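PDB 4NV1: formyltransferase from Francisella tularensis subsp. tularensis, which belongs to the formyltransferase family and pairs a Rossmann-like domain with a C-terminal domain of the N-formyltransferase dimerization type. Local coordinates for residues Y33-K38 / S50-I55. Residues are numbered along the deposited sequence; the frame is centred on the assembly and turned at random.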
# COMPACT_ATOMS: atom_id res chain seq x y z
N TYR A 33 -4.42 -28.85 -26.17
CA TYR A 33 -4.58 -27.62 -25.43
C TYR A 33 -4.54 -26.44 -26.38
O TYR A 33 -3.61 -26.30 -27.19
CB TYR A 33 -3.44 -27.47 -24.42
CG TYR A 33 -3.41 -28.48 -23.32
CD1 TYR A 33 -2.67 -29.63 -23.43
CD2 TYR A 33 -4.12 -28.27 -22.12
CE1 TYR A 33 -2.62 -30.58 -22.43
CE2 TYR A 33 -4.06 -29.22 -21.11
CZ TYR A 33 -3.33 -30.38 -21.26
OH TYR A 33 -3.30 -31.37 -20.26
N PHE A 34 -5.50 -25.54 -26.23
CA PHE A 34 -5.54 -24.30 -26.96
C PHE A 34 -5.58 -23.11 -26.01
O PHE A 34 -6.05 -23.17 -24.87
CB PHE A 34 -6.79 -24.21 -27.81
CG PHE A 34 -6.99 -25.38 -28.72
CD1 PHE A 34 -7.75 -26.47 -28.32
CD2 PHE A 34 -6.43 -25.38 -30.01
CE1 PHE A 34 -7.97 -27.57 -29.18
CE2 PHE A 34 -6.67 -26.46 -30.87
CZ PHE A 34 -7.44 -27.56 -30.45
N CYS A 35 -5.12 -22.01 -26.56
CA CYS A 35 -5.09 -20.72 -25.90
C CYS A 35 -5.56 -19.68 -26.90
O CYS A 35 -6.04 -20.02 -27.98
CB CYS A 35 -3.67 -20.45 -25.45
SG CYS A 35 -2.54 -20.09 -26.81
N SER A 36 -5.47 -18.41 -26.54
CA SER A 36 -5.96 -17.38 -27.43
C SER A 36 -4.78 -16.68 -28.13
O SER A 36 -3.60 -16.89 -27.79
CB SER A 36 -6.88 -16.41 -26.69
OG SER A 36 -6.72 -15.08 -27.16
N PHE A 37 -5.14 -15.89 -29.13
CA PHE A 37 -4.17 -15.22 -30.00
C PHE A 37 -3.54 -14.08 -29.23
O PHE A 37 -2.31 -13.97 -29.22
CB PHE A 37 -4.79 -14.79 -31.35
CG PHE A 37 -4.79 -15.89 -32.39
CD1 PHE A 37 -3.59 -16.39 -32.90
CD2 PHE A 37 -5.98 -16.43 -32.86
CE1 PHE A 37 -3.57 -17.38 -33.86
CE2 PHE A 37 -5.98 -17.44 -33.81
CZ PHE A 37 -4.77 -17.91 -34.31
N LYS A 38 -4.37 -13.34 -28.48
CA LYS A 38 -3.91 -12.31 -27.54
C LYS A 38 -2.81 -12.83 -26.61
O LYS A 38 -2.12 -12.06 -25.93
CB LYS A 38 -5.08 -11.77 -26.72
CG LYS A 38 -6.19 -11.28 -27.62
CD LYS A 38 -7.14 -10.29 -26.98
CE LYS A 38 -8.05 -9.70 -28.05
NZ LYS A 38 -9.15 -8.83 -27.54
N SER A 50 4.82 -26.35 -28.97
CA SER A 50 3.46 -26.88 -29.11
C SER A 50 3.00 -27.76 -27.90
O SER A 50 2.68 -28.92 -28.01
CB SER A 50 3.30 -27.56 -30.49
OG SER A 50 4.47 -28.26 -30.90
N GLU A 51 3.05 -27.20 -26.69
CA GLU A 51 2.31 -27.73 -25.56
C GLU A 51 0.94 -27.09 -25.64
O GLU A 51 0.05 -27.49 -24.88
CB GLU A 51 2.95 -27.35 -24.23
CG GLU A 51 4.41 -27.75 -24.02
CD GLU A 51 4.63 -29.21 -23.63
OE1 GLU A 51 5.81 -29.61 -23.74
OE2 GLU A 51 3.70 -29.96 -23.24
N ILE A 52 0.80 -26.05 -26.46
CA ILE A 52 -0.47 -25.35 -26.67
C ILE A 52 -0.56 -24.66 -28.05
O ILE A 52 0.43 -24.50 -28.74
CB ILE A 52 -0.72 -24.38 -25.52
CG1 ILE A 52 -2.22 -24.13 -25.31
CG2 ILE A 52 -0.03 -23.04 -25.75
CD1 ILE A 52 -2.56 -23.43 -24.00
N LYS A 53 -1.76 -24.29 -28.47
CA LYS A 53 -1.96 -23.72 -29.78
C LYS A 53 -3.08 -22.70 -29.77
O LYS A 53 -4.19 -23.06 -29.37
CB LYS A 53 -2.35 -24.87 -30.73
CG LYS A 53 -1.49 -24.95 -31.98
CD LYS A 53 -1.41 -26.35 -32.56
CE LYS A 53 -2.72 -26.75 -33.24
NZ LYS A 53 -2.46 -27.77 -34.29
N PRO A 54 -2.84 -21.46 -30.23
CA PRO A 54 -3.87 -20.44 -30.42
C PRO A 54 -5.06 -20.92 -31.20
O PRO A 54 -4.91 -21.85 -31.98
CB PRO A 54 -3.17 -19.38 -31.27
CG PRO A 54 -1.74 -19.76 -31.33
CD PRO A 54 -1.49 -20.90 -30.41
N ILE A 55 -6.19 -20.24 -31.04
CA ILE A 55 -7.40 -20.54 -31.78
C ILE A 55 -8.33 -19.38 -31.61
O ILE A 55 -8.42 -18.76 -30.54
CB ILE A 55 -8.10 -21.83 -31.27
CG1 ILE A 55 -9.29 -22.21 -32.11
CG2 ILE A 55 -8.69 -21.69 -29.88
CD1 ILE A 55 -9.59 -23.69 -31.99
O HOH W 1 -7.61 -16.11 -29.97
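Phe34 and Lys53 form a parallel beta bridge in which the Lys53 carbonyl accepts the Cys35 amide (N to O 3.1 Å), while the return bond from Lys53 N to Tyr33 O is weak and bent to 130°. Pro54 CA continues the line with a CA-H...O contact to Cys35 O, and farther on a water links the two segments, accepting from Phe37 N and donating to Ile55 O. Ile52 CG1 lies anti to the backbone N (chi1 -153°), which lays it against the Tyr33 carbonyl and sends CD1 on to Cys35 CB, a tight 3.5 Å away; CG1 also rests on Tyr33 CB. Beside it, Cys35 SG meets Pro54 CD. On the face of Phe34 and Lys53, Ile55 CD1 sits over the rim of the Phe34 ring, whereas the Lys53 carbonyl oxygen lies at the ring's edge. Farther along, Pro54 CB makes a CH-pi contact with one face of Phe37, 3.6 Å from the ring centroid. The pair belongs to the beta-alpha-beta unit of strand 29-35, helix 44-48 and strand 53-54, the last a short, weakly bonded strand at the edge of this chain's Rossmann-like sheet. Ile47 of helix 44-48 packs against Ile52 and Pro54, Leu16 of helix 13-24 reaches Tyr33 and Ile52, and strand 4-9 flanks strand 29-35 on its other side.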